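Local coordinates for protein AxyAgu115A (Amphibacillus xylanus NBRC 15112, PDB 6NPS) that acts as an alpha-glucuronidase of glycoside hydrolase family 115, probably releasing glucuronic acid side groups from arabinoglucuronoxylan, at residues Glu89-Gln100 and Tyr159-Lys169; Lys120-Phe128 and Glu203-Asn211. The protein carries 3 engineered substitutions. All coordinates share one frame; numbering follows the deposited sequence.

Contact 1 (Glu89-Gln100 and Tyr159-Lys169); sequences EIAGKREVFLFQ and YKYVSKEPSVK
Arg-94 lies between Glu-165 and Lys-169, just outside an antiparallel strand pair. Its CB sits 3.4 Å from Glu-165 OE2. The same oxygen accepts the Arg-94 backbone N on its anti lone pair, at 2.7 Å. CD then meets Lys-169 CE at 4.0 Å, and NE stays beside that chain. A nearly eclipsed turn at chi3 (16°) folds the end back toward Glu-165. The guanidinium thus has Lys-169 CG over one face and Glu-165 CD over the other. Arg-94 NH2 lies 4.0 Å from Glu-165 OE1, but no guanidinium N-H points at it, so probably only charge acts here. At the guanidinium edge, NH1 lies near Pro-166 O and donates to a water shared with Lys-169 O.

Ser-163 OG accepts from Phe-97 N at 2.8 Å and donates to a second water. Its CB lies over the Phe-97 ring face. Phe-99 and Tyr-161 form a hydrogen-bonded pair. Leu-98 and Val-162 pack on the opposite face of the sheet, where Lys-160 NZ bridges to Glu-89 OE1 at 3.0 Å.

Strand 160-162 is one edge of a four-stranded mixed sheet, beside strand 97-106. Phe-97 and Phe-99 face helix 120-133, and Ser-163 and Pro-166 touch Tyr-469 of helix 458-469.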
loop_
_atom_site.group_PDB
_atom_site.type_symbol
_atom_site.label_atom_id
_atom_site.label_comp_id
_atom_site.label_asym_id
_atom_site.label_seq_id
_atom_site.Cartn_x
_atom_site.Cartn_y
_atom_site.Cartn_z
ATOM N N GLU A 89 30.343 -15.133 -63.183
ATOM C CA GLU A 89 29.191 -14.582 -62.481
ATOM C C GLU A 89 29.445 -14.394 -60.984
ATOM O O GLU A 89 28.757 -13.595 -60.338
ATOM C CB GLU A 89 27.986 -15.491 -62.675
ATOM C CG GLU A 89 27.055 -15.062 -63.760
ATOM C CD GLU A 89 25.904 -16.030 -63.918
ATOM O OE1 GLU A 89 26.133 -17.146 -64.435
ATOM O OE2 GLU A 89 24.776 -15.678 -63.514
ATOM N N ILE A 90 30.357 -15.157 -60.388
ATOM C CA ILE A 90 30.550 -15.111 -58.942
ATOM C C ILE A 90 31.977 -14.795 -58.532
ATOM O O ILE A 90 32.198 -14.466 -57.355
ATOM C CB ILE A 90 30.107 -16.425 -58.263
ATOM C CG1 ILE A 90 31.107 -17.546 -58.592
ATOM C CG2 ILE A 90 28.633 -16.792 -58.634
ATOM C CD1 ILE A 90 30.782 -18.874 -57.879
ATOM N N ALA A 91 32.948 -14.895 -59.450
ATOM C CA ALA A 91 34.356 -14.705 -59.110
ATOM C C ALA A 91 34.596 -13.332 -58.496
ATOM O O ALA A 91 34.104 -12.314 -59.001
ATOM C CB ALA A 91 35.226 -14.865 -60.362
ATOM N N GLY A 92 35.377 -13.305 -57.418
ATOM C CA GLY A 92 35.697 -12.066 -56.747
ATOM C C GLY A 92 34.631 -11.511 -55.815
ATOM O O GLY A 92 34.943 -10.614 -55.025
ATOM N N LYS A 93 33.381 -11.996 -55.886
ATOM C CA LYS A 93 32.309 -11.490 -55.039
ATOM C C LYS A 93 32.391 -12.090 -53.640
ATOM O O LYS A 93 32.969 -13.151 -53.433
ATOM C CB LYS A 93 30.945 -11.786 -55.652
ATOM C CG LYS A 93 30.686 -10.923 -56.872
ATOM C CD LYS A 93 29.303 -11.108 -57.387
ATOM C CE LYS A 93 29.072 -10.179 -58.571
ATOM N NZ LYS A 93 27.721 -10.427 -59.142
ATOM N N ARG A 94 31.771 -11.403 -52.675
ATOM C CA ARG A 94 31.864 -11.751 -51.265
ATOM C C ARG A 94 30.670 -12.623 -50.882
ATOM O O ARG A 94 29.526 -12.187 -51.016
ATOM C CB ARG A 94 31.890 -10.477 -50.425
ATOM C CG ARG A 94 32.030 -10.694 -48.913
ATOM C CD ARG A 94 32.146 -9.370 -48.123
ATOM N NE ARG A 94 31.734 -8.192 -48.893
ATOM C CZ ARG A 94 30.492 -7.692 -48.952
ATOM N NH1 ARG A 94 29.478 -8.258 -48.286
ATOM N NH2 ARG A 94 30.255 -6.616 -49.692
ATOM N N GLU A 95 30.938 -13.839 -50.399
ATOM C CA GLU A 95 29.918 -14.719 -49.832
ATOM C C GLU A 95 28.757 -14.959 -50.801
ATOM O O GLU A 95 27.588 -14.909 -50.428
ATOM C CB GLU A 95 29.427 -14.154 -48.495
ATOM C CG GLU A 95 30.593 -13.955 -47.515
ATOM C CD GLU A 95 30.197 -13.457 -46.115
ATOM O OE1 GLU A 95 29.099 -12.900 -45.925
ATOM O OE2 GLU A 95 31.029 -13.606 -45.193
ATOM N N VAL A 96 29.085 -15.244 -52.061
ATOM C CA VAL A 96 28.073 -15.537 -53.072
ATOM C C VAL A 96 28.217 -16.994 -53.529
ATOM O O VAL A 96 29.318 -17.556 -53.510
ATOM C CB VAL A 96 28.259 -14.545 -54.261
ATOM C CG1 VAL A 96 27.764 -15.129 -55.557
ATOM C CG2 VAL A 96 27.566 -13.213 -53.958
ATOM N N PHE A 97 27.132 -17.603 -54.029
ATOM C CA PHE A 97 27.302 -18.924 -54.626
ATOM C C PHE A 97 26.456 -19.055 -55.882
ATOM O O PHE A 97 25.514 -18.293 -56.116
ATOM C CB PHE A 97 26.964 -20.053 -53.628
ATOM C CG PHE A 97 25.563 -20.001 -53.131
ATOM C CD1 PHE A 97 24.546 -20.640 -53.827
ATOM C CD2 PHE A 97 25.251 -19.300 -51.981
ATOM C CE1 PHE A 97 23.228 -20.588 -53.361
ATOM C CE2 PHE A 97 23.951 -19.246 -51.510
ATOM C CZ PHE A 97 22.936 -19.893 -52.211
ATOM N N LEU A 98 26.849 -20.022 -56.699
ATOM C CA LEU A 98 26.103 -20.485 -57.859
ATOM C C LEU A 98 25.544 -21.857 -57.524
ATOM O O LEU A 98 26.252 -22.702 -56.964
ATOM C CB LEU A 98 27.025 -20.566 -59.080
ATOM C CG LEU A 98 26.545 -21.333 -60.312
ATOM C CD1 LEU A 98 25.473 -20.524 -61.079
ATOM C CD2 LEU A 98 27.735 -21.651 -61.206
ATOM N N PHE A 99 24.267 -22.074 -57.856
ATOM C CA PHE A 99 23.541 -23.293 -57.509
ATOM C C PHE A 99 22.869 -23.682 -58.825
ATOM O O PHE A 99 21.888 -23.049 -59.238
ATOM C CB PHE A 99 22.552 -22.986 -56.375
ATOM C CG PHE A 99 21.830 -24.174 -55.807
ATOM C CD1 PHE A 99 22.295 -24.789 -54.645
ATOM C CD2 PHE A 99 20.634 -24.610 -56.386
ATOM C CE1 PHE A 99 21.596 -25.858 -54.076
ATOM C CE2 PHE A 99 19.912 -25.685 -55.843
ATOM C CZ PHE A 99 20.401 -26.312 -54.678
ATOM N N GLN A 100 23.421 -24.666 -59.532
ATOM C CA GLN A 100 23.018 -24.863 -60.913
ATOM C C GLN A 100 23.023 -26.344 -61.257
ATOM O O GLN A 100 23.981 -27.052 -60.931
ATOM C CB GLN A 100 23.958 -24.102 -61.860
ATOM C CG GLN A 100 23.539 -24.196 -63.294
ATOM C CD GLN A 100 24.438 -23.395 -64.217
ATOM O OE1 GLN A 100 25.444 -22.835 -63.785
ATOM N NE2 GLN A 100 24.083 -23.350 -65.501
ATOM N N TYR A 159 17.783 -25.623 -63.777
ATOM C CA TYR A 159 17.777 -24.844 -62.545
ATOM C C TYR A 159 19.081 -24.078 -62.419
ATOM O O TYR A 159 20.157 -24.626 -62.658
ATOM C CB TYR A 159 17.583 -25.740 -61.318
ATOM C CG TYR A 159 17.136 -24.941 -60.138
ATOM C CD1 TYR A 159 18.057 -24.256 -59.325
ATOM C CD2 TYR A 159 15.784 -24.823 -59.843
ATOM C CE1 TYR A 159 17.627 -23.495 -58.254
ATOM C CE2 TYR A 159 15.340 -24.070 -58.778
ATOM C CZ TYR A 159 16.251 -23.412 -57.981
ATOM O OH TYR A 159 15.760 -22.663 -56.934
ATOM N N LYS A 160 18.980 -22.791 -62.081
ATOM C CA LYS A 160 20.160 -21.951 -61.897
ATOM C C LYS A 160 19.801 -20.797 -60.977
ATOM O O LYS A 160 18.829 -20.082 -61.223
ATOM C CB LYS A 160 20.699 -21.411 -63.234
ATOM C CG LYS A 160 21.923 -20.467 -63.081
ATOM C CD LYS A 160 22.107 -19.634 -64.369
ATOM C CE LYS A 160 23.428 -18.912 -64.419
ATOM N NZ LYS A 160 23.601 -18.134 -65.694
ATOM N N TYR A 161 20.582 -20.626 -59.915
ATOM C CA TYR A 161 20.387 -19.528 -58.987
ATOM C C TYR A 161 21.766 -19.017 -58.600
ATOM O O TYR A 161 22.653 -19.830 -58.318
ATOM C CB TYR A 161 19.592 -19.984 -57.745
ATOM C CG TYR A 161 19.515 -18.924 -56.676
ATOM C CD1 TYR A 161 18.809 -17.741 -56.896
ATOM C CD2 TYR A 161 20.191 -19.072 -55.473
ATOM C CE1 TYR A 161 18.765 -16.748 -55.933
ATOM C CE2 TYR A 161 20.139 -18.092 -54.489
ATOM C CZ TYR A 161 19.439 -16.933 -54.725
ATOM O OH TYR A 161 19.389 -15.963 -53.744
ATOM N N VAL A 162 21.952 -17.685 -58.636
ATOM C CA VAL A 162 23.178 -17.002 -58.198
ATOM C C VAL A 162 22.795 -16.061 -57.045
ATOM O O VAL A 162 22.026 -15.112 -57.253
ATOM C CB VAL A 162 23.832 -16.212 -59.347
ATOM C CG1 VAL A 162 25.071 -15.464 -58.871
ATOM C CG2 VAL A 162 24.158 -17.120 -60.559
ATOM N N SER A 163 23.290 -16.326 -55.830
ATOM C CA SER A 163 22.916 -15.500 -54.674
ATOM C C SER A 163 23.485 -14.082 -54.833
ATOM O O SER A 163 24.302 -13.813 -55.721
ATOM C CB SER A 163 23.412 -16.150 -53.380
ATOM O OG SER A 163 24.845 -16.167 -53.338
ATOM N N LYS A 164 23.116 -13.171 -53.936
ATOM C CA LYS A 164 23.638 -11.799 -53.990
ATOM C C LYS A 164 24.529 -11.513 -52.777
ATOM O O LYS A 164 24.348 -12.135 -51.730
ATOM C CB LYS A 164 22.491 -10.788 -54.054
ATOM C CG LYS A 164 21.563 -10.977 -55.244
ATOM C CD LYS A 164 20.346 -10.072 -55.143
ATOM C CE LYS A 164 19.615 -9.980 -56.472
ATOM N NZ LYS A 164 19.907 -8.703 -57.180
ATOM N N GLU A 165 25.487 -10.589 -52.894
ATOM C CA GLU A 165 26.343 -10.316 -51.742
ATOM C C GLU A 165 25.465 -9.909 -50.558
ATOM O O GLU A 165 24.438 -9.240 -50.749
ATOM C CB GLU A 165 27.352 -9.208 -52.059
ATOM C CG GLU A 165 28.567 -9.704 -52.826
ATOM C CD GLU A 165 29.579 -8.601 -53.187
ATOM O OE1 GLU A 165 29.173 -7.452 -53.464
ATOM O OE2 GLU A 165 30.790 -8.892 -53.178
ATOM N N PRO A 166 25.801 -10.323 -49.342
ATOM C CA PRO A 166 24.978 -9.933 -48.185
ATOM C C PRO A 166 24.890 -8.419 -48.031
ATOM O O PRO A 166 25.876 -7.698 -48.212
ATOM C CB PRO A 166 25.719 -10.578 -47.005
ATOM C CG PRO A 166 26.413 -11.808 -47.626
ATOM C CD PRO A 166 26.819 -11.340 -49.000
ATOM N N SER A 167 23.701 -7.929 -47.639
ATOM C CA SER A 167 23.515 -6.484 -47.523
ATOM C C SER A 167 24.387 -5.902 -46.409
ATOM O O SER A 167 24.860 -4.764 -46.515
ATOM C CB SER A 167 22.038 -6.142 -47.256
ATOM O OG SER A 167 21.172 -6.813 -48.137
ATOM N N VAL A 168 24.648 -6.672 -45.352
ATOM C CA VAL A 168 25.494 -6.202 -44.261
ATOM C C VAL A 168 26.764 -7.068 -44.225
ATOM O O VAL A 168 26.697 -8.304 -44.246
ATOM C CB VAL A 168 24.756 -6.204 -42.897
ATOM C CG1 VAL A 168 25.745 -5.801 -41.745
ATOM C CG2 VAL A 168 23.488 -5.281 -42.936
ATOM N N LYS A 169 27.923 -6.420 -44.148
ATOM C CA LYS A 169 29.180 -7.152 -44.348
ATOM C C LYS A 169 29.477 -8.166 -43.234
ATOM O O LYS A 169 29.897 -9.305 -43.520
ATOM C CB LYS A 169 30.341 -6.186 -44.482
ATOM C CG LYS A 169 31.616 -6.918 -44.977
ATOM C CD LYS A 169 32.764 -5.933 -45.237
ATOM C CE LYS A 169 33.966 -6.641 -45.874
ATOM N NZ LYS A 169 35.156 -5.733 -46.028
HETATM O O HOH W 1 25.388 -11.569 -57.420
HETATM O O HOH W 2 29.601 -10.279 -46.260
HETATM O O HOH W 3 25.071 -14.701 -50.966
#

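Contact 2 (Lys120-Phe128 and Glu203-Asn211)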
loop_
_atom_site.group_PDB
_atom_site.type_symbol
_atom_site.label_atom_id
_atom_site.label_comp_id
_atom_site.label_asym_id
_atom_site.label_seq_id
_atom_site.Cartn_x
_atom_site.Cartn_y
_atom_site.Cartn_z
ATOM N N LYS A 120 35.104 -19.269 -49.116
ATOM C CA LYS A 120 34.709 -20.342 -48.206
ATOM C C LYS A 120 33.256 -20.192 -47.739
ATOM O O LYS A 120 32.457 -21.145 -47.815
ATOM C CB LYS A 120 35.648 -20.385 -47.010
ATOM C CG LYS A 120 35.090 -21.213 -45.877
ATOM C CD LYS A 120 36.185 -21.731 -44.959
ATOM C CE LYS A 120 37.067 -20.622 -44.483
ATOM N NZ LYS A 120 38.207 -21.139 -43.667
ATOM N N ARG A 121 32.893 -19.007 -47.229
ATOM C CA ARG A 121 31.552 -18.868 -46.670
ATOM C C ARG A 121 30.469 -18.918 -47.758
ATOM O O ARG A 121 29.368 -19.420 -47.499
ATOM C CB ARG A 121 31.463 -17.570 -45.841
ATOM C CG ARG A 121 32.036 -17.675 -44.397
ATOM C CD ARG A 121 31.795 -16.355 -43.597
ATOM N NE ARG A 121 32.517 -15.225 -44.187
ATOM C CZ ARG A 121 33.816 -15.015 -43.987
ATOM N NH1 ARG A 121 34.507 -15.843 -43.202
ATOM N NH2 ARG A 121 34.426 -13.981 -44.569
ATOM N N GLY A 122 30.760 -18.409 -48.963
ATOM C CA GLY A 122 29.848 -18.579 -50.085
ATOM C C GLY A 122 29.562 -20.041 -50.378
ATOM O O GLY A 122 28.422 -20.412 -50.669
ATOM N N THR A 123 30.598 -20.890 -50.353
ATOM C CA THR A 123 30.355 -22.316 -50.561
ATOM C C THR A 123 29.491 -22.873 -49.453
ATOM O O THR A 123 28.553 -23.646 -49.702
ATOM C CB THR A 123 31.679 -23.082 -50.633
ATOM O OG1 THR A 123 32.581 -22.404 -51.520
ATOM C CG2 THR A 123 31.479 -24.514 -51.150
ATOM N N ILE A 124 29.763 -22.457 -48.214
ATOM C CA ILE A 124 29.009 -22.975 -47.077
ATOM C C ILE A 124 27.551 -22.590 -47.180
ATOM O O ILE A 124 26.663 -23.416 -46.906
ATOM C CB ILE A 124 29.638 -22.477 -45.763
ATOM C CG1 ILE A 124 30.976 -23.207 -45.583
ATOM C CG2 ILE A 124 28.654 -22.663 -44.610
ATOM C CD1 ILE A 124 31.846 -22.709 -44.370
ATOM N N TYR A 125 27.272 -21.331 -47.562
ATOM C CA TYR A 125 25.883 -20.900 -47.742
ATOM C C TYR A 125 25.195 -21.663 -48.872
ATOM O O TYR A 125 23.994 -21.935 -48.796
ATOM C CB TYR A 125 25.828 -19.392 -48.021
ATOM C CG TYR A 125 26.379 -18.559 -46.875
ATOM C CD1 TYR A 125 26.359 -19.037 -45.559
ATOM C CD2 TYR A 125 26.877 -17.292 -47.104
ATOM C CE1 TYR A 125 26.878 -18.261 -44.495
ATOM C CE2 TYR A 125 27.397 -16.510 -46.051
ATOM C CZ TYR A 125 27.402 -16.996 -44.767
ATOM O OH TYR A 125 27.929 -16.189 -43.777
ATOM N N GLY A 126 25.945 -22.028 -49.911
ATOM C CA GLY A 126 25.348 -22.761 -51.021
ATOM C C GLY A 126 25.031 -24.202 -50.654
ATOM O O GLY A 126 23.991 -24.744 -51.056
ATOM N N LEU A 127 25.926 -24.840 -49.890
ATOM C CA LEU A 127 25.636 -26.154 -49.319
ATOM C C LEU A 127 24.372 -26.124 -48.466
ATOM O O LEU A 127 23.465 -26.944 -48.646
ATOM C CB LEU A 127 26.831 -26.633 -48.510
ATOM C CG LEU A 127 27.947 -27.127 -49.435
ATOM C CD1 LEU A 127 29.242 -27.288 -48.656
ATOM C CD2 LEU A 127 27.595 -28.447 -50.161
ATOM N N PHE A 128 24.263 -25.152 -47.562
ATOM C CA PHE A 128 23.054 -25.094 -46.757
ATOM C C PHE A 128 21.836 -24.684 -47.588
ATOM O O PHE A 128 20.702 -24.957 -47.182
ATOM C CB PHE A 128 23.273 -24.135 -45.593
ATOM C CG PHE A 128 24.123 -24.714 -44.474
ATOM C CD1 PHE A 128 24.004 -26.059 -44.105
ATOM C CD2 PHE A 128 25.031 -23.911 -43.781
ATOM C CE1 PHE A 128 24.755 -26.588 -43.031
ATOM C CE2 PHE A 128 25.783 -24.429 -42.718
ATOM C CZ PHE A 128 25.633 -25.768 -42.338
ATOM N N GLU A 203 27.488 -23.899 -36.192
ATOM C CA GLU A 203 26.553 -24.409 -37.193
ATOM C C GLU A 203 25.295 -23.556 -37.246
ATOM O O GLU A 203 24.810 -23.219 -38.333
ATOM C CB GLU A 203 26.203 -25.870 -36.889
ATOM C CG GLU A 203 25.337 -26.520 -37.959
ATOM C CD GLU A 203 24.865 -27.943 -37.622
ATOM O OE1 GLU A 203 25.483 -28.623 -36.763
ATOM O OE2 GLU A 203 23.877 -28.382 -38.258
ATOM N N LEU A 204 24.752 -23.194 -36.079
ATOM C CA LEU A 204 23.562 -22.361 -36.034
ATOM C C LEU A 204 23.812 -21.027 -36.721
ATOM O O LEU A 204 22.994 -20.569 -37.525
ATOM C CB LEU A 204 23.124 -22.148 -34.590
ATOM C CG LEU A 204 22.018 -21.116 -34.402
ATOM C CD1 LEU A 204 20.647 -21.566 -35.017
ATOM C CD2 LEU A 204 21.832 -20.794 -32.923
ATOM N N LEU A 205 24.937 -20.388 -36.398
ATOM C CA LEU A 205 25.303 -19.106 -37.002
ATOM C C LEU A 205 25.350 -19.198 -38.531
ATOM O O LEU A 205 24.775 -18.359 -39.243
ATOM C CB LEU A 205 26.679 -18.679 -36.479
ATOM C CG LEU A 205 27.191 -17.378 -37.100
ATOM C CD1 LEU A 205 26.315 -16.233 -36.616
ATOM C CD2 LEU A 205 28.645 -17.161 -36.666
ATOM N N LEU A 206 26.071 -20.190 -39.049
ATOM C CA LEU A 206 26.232 -20.305 -40.494
ATOM C C LEU A 206 24.925 -20.724 -41.182
ATOM O O LEU A 206 24.661 -20.305 -42.314
ATOM C CB LEU A 206 27.346 -21.297 -40.814
ATOM C CG LEU A 206 28.788 -20.898 -40.456
ATOM C CD1 LEU A 206 29.718 -22.089 -40.570
ATOM C CD2 LEU A 206 29.252 -19.773 -41.443
ATOM N N ARG A 207 24.099 -21.550 -40.531
ATOM C CA ARG A 207 22.817 -21.902 -41.149
ATOM C C ARG A 207 21.908 -20.690 -41.256
ATOM O O ARG A 207 21.076 -20.604 -42.188
ATOM C CB ARG A 207 22.140 -23.025 -40.358
ATOM C CG ARG A 207 22.727 -24.427 -40.652
ATOM C CD ARG A 207 21.934 -25.517 -39.936
ATOM N NE ARG A 207 22.518 -26.864 -40.020
ATOM C CZ ARG A 207 22.204 -27.773 -40.959
ATOM N NH1 ARG A 207 21.334 -27.471 -41.931
ATOM N NH2 ARG A 207 22.749 -28.997 -40.919
ATOM N N LEU A 208 22.034 -19.741 -40.309
ATOM C CA LEU A 208 21.289 -18.490 -40.385
ATOM C C LEU A 208 21.983 -17.468 -41.281
ATOM O O LEU A 208 21.558 -16.326 -41.340
ATOM C CB LEU A 208 21.088 -17.909 -38.971
ATOM C CG LEU A 208 20.317 -18.814 -38.014
ATOM C CD1 LEU A 208 20.243 -18.185 -36.626
ATOM C CD2 LEU A 208 18.923 -19.074 -38.533
ATOM N N LYS A 209 23.026 -17.874 -41.984
ATOM C CA LYS A 209 23.786 -17.040 -42.919
ATOM C C LYS A 209 24.565 -15.913 -42.224
ATOM O O LYS A 209 24.864 -14.877 -42.851
ATOM C CB LYS A 209 22.881 -16.481 -44.021
ATOM C CG LYS A 209 22.097 -17.610 -44.732
ATOM C CD LYS A 209 21.070 -17.091 -45.704
ATOM C CE LYS A 209 19.943 -16.372 -44.980
ATOM N NZ LYS A 209 18.762 -17.255 -44.711
ATOM N N GLY A 210 24.824 -16.066 -40.912
ATOM C CA GLY A 210 25.687 -15.152 -40.198
ATOM C C GLY A 210 27.159 -15.506 -40.458
ATOM O O GLY A 210 27.512 -16.557 -41.033
ATOM N N ASN A 211 28.057 -14.587 -40.052
ATOM C CA ASN A 211 29.480 -14.857 -40.226
ATOM C C ASN A 211 30.339 -14.334 -39.075
ATOM O O ASN A 211 31.566 -14.446 -39.156
ATOM C CB ASN A 211 30.016 -14.269 -41.581
ATOM C CG ASN A 211 29.880 -12.730 -41.671
ATOM O OD1 ASN A 211 29.483 -12.079 -40.710
ATOM N ND2 ASN A 211 30.231 -12.149 -42.833
#
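Leu-206 packs against three side chains of 120-128. Its CB lies 4.0 Å from Phe-128 CE2, its CD2 touches Tyr-125 CE1, and its CD1 meets Ile-124 CG2. Beside it, Arg-207 CG sits over the centre of the Phe-128 ring in a CH-pi contact. The extended Arg-207 chain then carries the guanidinium on over the rim, with CZ 3.5 Å from Phe-128 CE1. The two planes are 34° apart.

The helices 120-128 and 203-207 cross at -84°. The second ends in a Schellman motif, with Lys-209 at C-prime, Gly-210 N bonded to Leu-205 O and Lys-209 N bonded to Leu-206 O. This turn presents Gly-210 O to Tyr-125 OH, which donates to it at 2.8 Å from well above the carbonyl plane. Lys-209 CB lies over one face of the Tyr-125 ring.

Further out, Arg-207 NE and NH2 both grip Glu-203 OE2, and NH1 pairs with Asp-42. A leucine in its place has no guanidinium, and would probably leave Glu-203 and Asp-42 without this mate and part of the Phe-128 ring face uncovered. At the other end, Arg-121 CD lies 3.4 Å from Asn-211 CB, while the Arg-121 guanidinium pairs with Glu-95 and Glu-295.

In the fold
Contact 2 is the more buried; contact 1 is only partly buried, with Lys-93, Lys-160 and Lys-164 exposed. Helix 120-133 links them. It packs against the sheet of contact 1 through Phe-97, beside Gly-122 and Gly-126, and presents other residues to helix 195-207. That helix leads into strand 212-214 of the eight-stranded parallel sheet, consistent with the TIM barrel of this family. Contact 1 combines strand pairing with water bridges, a salt bridge and side-chain-to-backbone bonds, whereas interlocking side chains and one tyrosine bond join the segments of contact 2. Glu-95 joins the two contacts: its OE2 pairs with Arg-121, though the modelled length is doubtful, and probably accepts from Asn-211 ND2.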